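Long-range contact in enterotoxin type A (Staphylococcus aureus, PDB 1ESF), which acts as a superantigen, binding MHC class II molecules, in part through zinc, and T-cell receptors to activate T cells, and also causes staphylococcal food poisoning: residues A[84-89]-A[110-115]. Residues are numbered along the deposited sequence; the frame is centred on the assembly and turned at random.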
loop_
_atom_site.group_PDB
_atom_site.type_symbol
_atom_site.label_atom_id
_atom_site.label_comp_id
_atom_site.label_asym_id
_atom_site.label_seq_id
_atom_site.Cartn_x
_atom_site.Cartn_y
_atom_site.Cartn_z
ATOM N N LYS A 84 2.773 -21.446 3.905
ATOM C CA LYS A 84 3.342 -21.018 2.647
ATOM C C LYS A 84 2.595 -19.720 2.372
ATOM O O LYS A 84 1.364 -19.692 2.439
ATOM C CB LYS A 84 3.105 -22.005 1.550
ATOM C CG LYS A 84 4.307 -21.987 0.753
ATOM C CD LYS A 84 5.427 -22.611 1.537
ATOM C CE LYS A 84 5.675 -23.942 0.955
ATOM N NZ LYS A 84 4.326 -24.594 0.800
ATOM N N VAL A 85 3.357 -18.656 2.133
ATOM C CA VAL A 85 2.830 -17.295 1.939
ATOM C C VAL A 85 3.445 -16.598 0.737
ATOM O O VAL A 85 4.529 -16.992 0.325
ATOM C CB VAL A 85 3.181 -16.399 3.243
ATOM C CG1 VAL A 85 2.565 -16.977 4.509
ATOM C CG2 VAL A 85 4.709 -16.300 3.473
ATOM N N ASP A 86 2.754 -15.586 0.182
ATOM C CA ASP A 86 3.276 -14.751 -0.915
ATOM C C ASP A 86 3.502 -13.382 -0.281
ATOM O O ASP A 86 2.798 -13.028 0.632
ATOM C CB ASP A 86 2.246 -14.551 -2.047
ATOM C CG ASP A 86 1.973 -15.823 -2.846
ATOM O OD1 ASP A 86 2.893 -16.609 -2.960
ATOM O OD2 ASP A 86 0.865 -16.053 -3.368
ATOM N N LEU A 87 4.441 -12.602 -0.762
ATOM C CA LEU A 87 4.671 -11.310 -0.187
ATOM C C LEU A 87 4.691 -10.185 -1.199
ATOM O O LEU A 87 5.318 -10.301 -2.231
ATOM C CB LEU A 87 5.986 -11.282 0.546
ATOM C CG LEU A 87 6.136 -12.144 1.806
ATOM C CD1 LEU A 87 6.675 -13.539 1.483
ATOM C CD2 LEU A 87 7.107 -11.447 2.670
ATOM N N TYR A 88 4.012 -9.082 -0.883
ATOM C CA TYR A 88 4.000 -7.910 -1.733
ATOM C C TYR A 88 3.796 -6.638 -0.881
ATOM O O TYR A 88 2.670 -6.328 -0.474
ATOM C CB TYR A 88 2.895 -8.033 -2.777
ATOM C CG TYR A 88 2.998 -7.031 -3.912
ATOM C CD1 TYR A 88 3.070 -5.628 -3.676
ATOM C CD2 TYR A 88 2.999 -7.475 -5.217
ATOM C CE1 TYR A 88 3.146 -4.730 -4.724
ATOM C CE2 TYR A 88 3.063 -6.580 -6.267
ATOM C CZ TYR A 88 3.140 -5.220 -6.019
ATOM O OH TYR A 88 3.208 -4.403 -7.120
ATOM N N GLY A 89 4.866 -5.882 -0.664
ATOM C CA GLY A 89 4.779 -4.648 0.123
ATOM C C GLY A 89 6.039 -3.809 0.007
ATOM O O GLY A 89 7.013 -4.224 -0.661
ATOM N N GLY A 110 1.474 -7.093 4.121
ATOM C CA GLY A 110 1.866 -7.548 2.777
ATOM C C GLY A 110 1.969 -9.074 2.539
ATOM O O GLY A 110 2.493 -9.513 1.556
ATOM N N VAL A 111 1.356 -9.864 3.399
ATOM C CA VAL A 111 1.397 -11.295 3.368
ATOM C C VAL A 111 0.044 -11.887 3.076
ATOM O O VAL A 111 -0.936 -11.539 3.693
ATOM C CB VAL A 111 1.909 -11.783 4.760
ATOM C CG1 VAL A 111 2.063 -13.340 4.828
ATOM C CG2 VAL A 111 3.252 -11.105 5.053
ATOM N N THR A 112 -0.003 -12.795 2.116
ATOM C CA THR A 112 -1.223 -13.480 1.779
ATOM C C THR A 112 -0.834 -14.957 1.725
ATOM O O THR A 112 0.314 -15.290 1.477
ATOM C CB THR A 112 -1.754 -13.095 0.401
ATOM O OG1 THR A 112 -0.667 -13.069 -0.511
ATOM C CG2 THR A 112 -2.481 -11.761 0.434
ATOM N N LEU A 113 -1.781 -15.830 2.002
ATOM C CA LEU A 113 -1.560 -17.275 1.943
ATOM C C LEU A 113 -1.354 -17.676 0.462
ATOM O O LEU A 113 -2.027 -17.156 -0.444
ATOM C CB LEU A 113 -2.737 -17.992 2.619
ATOM C CG LEU A 113 -2.728 -17.969 4.170
ATOM C CD1 LEU A 113 -4.028 -18.538 4.728
ATOM C CD2 LEU A 113 -1.533 -18.731 4.737
ATOM N N HIS A 114 -0.364 -18.540 0.225
ATOM C CA HIS A 114 0.003 -18.941 -1.118
ATOM C C HIS A 114 -0.880 -19.971 -1.796
ATOM O O HIS A 114 -1.111 -19.918 -3.034
ATOM C CB HIS A 114 1.432 -19.438 -1.149
ATOM C CG HIS A 114 1.802 -20.103 -2.441
ATOM N ND1 HIS A 114 2.529 -19.470 -3.429
ATOM C CD2 HIS A 114 1.495 -21.328 -2.935
ATOM C CE1 HIS A 114 2.641 -20.264 -4.480
ATOM N NE2 HIS A 114 2.021 -21.396 -4.203
ATOM N N ASP A 115 -1.341 -20.932 -1.006
ATOM C CA ASP A 115 -2.142 -22.014 -1.558
ATOM C C ASP A 115 -3.548 -21.603 -1.984
ATOM O O ASP A 115 -4.246 -20.896 -1.258
ATOM C CB ASP A 115 -2.150 -23.233 -0.608
ATOM C CG ASP A 115 -0.730 -23.806 -0.360
ATOM O OD1 ASP A 115 0.145 -23.830 -1.284
ATOM O OD2 ASP A 115 -0.487 -24.210 0.802
HETATM O O HOH W 1 0.708 -23.669 3.506
HETATM O O HOH W 2 -0.751 -21.404 2.064
HETATM O O HOH W 3 -1.250 -15.250 -2.024
#
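In the antiparallel beta hairpin of the OB-fold domain, Asp86 and Thr112 form a hydrogen-bonded pair: Asp86 N gives a short bond to Thr112 O (2.8 Å), and Thr112 N returns a longer one to Asp86 O (3.2 Å). The ladder runs on through Tyr88 N to Gly110 O (2.9 Å) and His114 N to Lys84 O. Beside this ladder His114 ND1 donates to the syn side of Asp86 OD1 (2.9 Å). Asp86 OD1 lies at the edge of the imidazole, near its plane, while the carboxylate is turned 76° to the ring; the ring reaches it because CG of His114 is anti to the backbone N (chi1 169°). Asn40 N of strand 35-41 also binds OD1, so two N-H donors grip this oxygen. Asp86 OD2 accepts a third bond, from a water oxygen (2.6 Å) that also donates to Leu113 O and accepts from Thr112 OG1. On the face that carries Leu87 and Val111, Val111 CG1 lies against Val85 CB (3.6 Å), with Tyr80 of helix 74-80 touching both valines. One water joins Lys84 N to Asp115 OD2, and a second joins Lys84 O to Asp115 N. Strand 85-92, paired with 35-41 and 104-113, belongs to the OB-fold barrel of staphylococcal and streptococcal superantigens.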